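Side-chain contact in cytokinin riboside 5'-monophosphate phosphoribohydrolase (PDB 5ZBL), which belongs to the LOG-like family and folds as a Rossmann-like alpha/beta protein: residues A[157-160]-A[165-168]. Numbering follows the deposited sequence.
Sequences QMTQ and KRDF
With CG anti to the backbone N (chi1 173°) and the chain then bent at chi2 and chi3, Arg166 carries its guanidinium across to Thr159. Thr159 meets it with the methyl: CG2 is anti to the backbone N, which turns it outward from helix 149-160, while OG1 stays close to the helix and is hydrogen-bonded to Leu155 O. Threonine suits this place because one branch satisfies itself on the backbone and the other offers an apolar surface. The two side chains cross at about a right angle, and Thr159 CG2 sits over the centre of one guanidinium face, 3.5 Å from Arg166 CZ. The same methyl also touches the root of the arginine, 3.6 Å from Arg166 CA, so the bent chain curls around it. Gln160, with an extended chain running alongside, adds a looser contact at the guanidinium edge, Gln160 CG lying 4.1 Å from Arg166 NH2. No hydrogen bond joins the two segments; the polar ends converge instead on Glu156, whose OE2 forms a salt bridge with Arg166 NH1 and whose OE1 accepts a hydrogen bond from Gln160 NE2. Arginine thus suits by pairing a flat face with acid-seeking N-H groups, glutamine by packing CG while its amide reaches Glu156. A short loop joins the C-terminal end of helix 149-160 to the start of helix 166-169, in the helical connection following strand 139-142 and preceding strand 173-175 in the chain of this parallel, Rossmann-like fold.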
loop_
_atom_site.group_PDB
_atom_site.type_symbol
_atom_site.label_atom_id
_atom_site.label_comp_id
_atom_site.label_asym_id
_atom_site.label_seq_id
_atom_site.Cartn_x
_atom_site.Cartn_y
_atom_site.Cartn_z
ATOM N N GLN A 157 7.999 14.059 -5.180
ATOM C CA GLN A 157 8.756 13.634 -6.364
ATOM C C GLN A 157 7.905 12.895 -7.409
ATOM O O GLN A 157 7.995 13.154 -8.625
ATOM C CB GLN A 157 9.993 12.837 -5.973
ATOM C CG GLN A 157 11.086 13.707 -5.380
ATOM C CD GLN A 157 12.430 12.992 -5.209
ATOM O OE1 GLN A 157 12.812 12.106 -5.998
ATOM N NE2 GLN A 157 13.167 13.387 -4.175
ATOM N N MET A 158 7.041 12.011 -6.944
ATOM C CA MET A 158 6.116 11.371 -7.847
ATOM C C MET A 158 5.215 12.395 -8.581
ATOM O O MET A 158 4.865 12.173 -9.727
ATOM C CB MET A 158 5.255 10.388 -7.087
ATOM C CG MET A 158 5.968 9.163 -6.569
ATOM S SD MET A 158 4.865 8.142 -5.544
ATOM C CE MET A 158 5.385 6.555 -6.149
ATOM N N THR A 159 4.817 13.472 -7.898
ATOM C CA THR A 159 4.027 14.547 -8.478
ATOM C C THR A 159 4.847 15.333 -9.514
ATOM O O THR A 159 4.349 15.641 -10.550
ATOM C CB THR A 159 3.512 15.542 -7.385
ATOM O OG1 THR A 159 2.801 14.834 -6.351
ATOM C CG2 THR A 159 2.579 16.594 -7.998
ATOM N N GLN A 160 6.107 15.628 -9.236
ATOM C CA GLN A 160 6.951 16.300 -10.225
ATOM C C GLN A 160 7.229 15.437 -11.478
ATOM O O GLN A 160 7.281 15.963 -12.591
ATOM C CB GLN A 160 8.280 16.718 -9.606
ATOM C CG GLN A 160 8.187 17.734 -8.502
ATOM C CD GLN A 160 9.550 18.047 -7.855
ATOM O OE1 GLN A 160 10.595 17.486 -8.240
ATOM N NE2 GLN A 160 9.532 18.948 -6.852
ATOM N N LYS A 165 -1.399 13.554 -9.592
ATOM C CA LYS A 165 -1.860 14.926 -9.860
ATOM C C LYS A 165 -1.594 15.790 -8.627
ATOM O O LYS A 165 -1.966 15.410 -7.522
ATOM C CB LYS A 165 -3.366 14.948 -10.144
ATOM C CG LYS A 165 -3.843 14.088 -11.306
ATOM C CD LYS A 165 -5.360 13.845 -11.217
ATOM C CE LYS A 165 -5.844 12.586 -11.947
ATOM N NZ LYS A 165 -5.846 12.727 -13.427
ATOM N N ARG A 166 -0.989 16.961 -8.817
ATOM C CA ARG A 166 -0.763 17.951 -7.730
ATOM C C ARG A 166 -2.059 18.314 -6.998
ATOM O O ARG A 166 -2.048 18.609 -5.800
ATOM C CB ARG A 166 -0.086 19.201 -8.309
ATOM C CG ARG A 166 0.093 20.401 -7.387
ATOM C CD ARG A 166 1.186 20.185 -6.372
ATOM N NE ARG A 166 2.496 20.081 -7.015
ATOM C CZ ARG A 166 3.582 19.589 -6.427
ATOM N NH1 ARG A 166 3.540 19.149 -5.162
ATOM N NH2 ARG A 166 4.707 19.506 -7.117
ATOM N N ASP A 167 -3.168 18.285 -7.721
ATOM C CA ASP A 167 -4.493 18.477 -7.117
ATOM C C ASP A 167 -4.755 17.505 -5.969
ATOM O O ASP A 167 -5.183 17.908 -4.877
ATOM C CB ASP A 167 -5.593 18.261 -8.181
ATOM C CG ASP A 167 -6.597 19.389 -8.238
ATOM O OD1 ASP A 167 -6.368 20.448 -7.612
ATOM O OD2 ASP A 167 -7.617 19.215 -8.945
ATOM N N PHE A 168 -4.529 16.221 -6.255
ATOM C CA PHE A 168 -4.852 15.134 -5.342
ATOM C C PHE A 168 -4.046 15.250 -4.057
ATOM O O PHE A 168 -4.614 15.332 -2.988
ATOM C CB PHE A 168 -4.579 13.767 -5.984
ATOM C CG PHE A 168 -4.844 12.621 -5.064
ATOM C CD1 PHE A 168 -6.145 12.347 -4.654
ATOM C CD2 PHE A 168 -3.801 11.843 -4.565
ATOM C CE1 PHE A 168 -6.408 11.303 -3.781
ATOM C CE2 PHE A 168 -4.055 10.794 -3.694
ATOM C CZ PHE A 168 -5.361 10.527 -3.304
#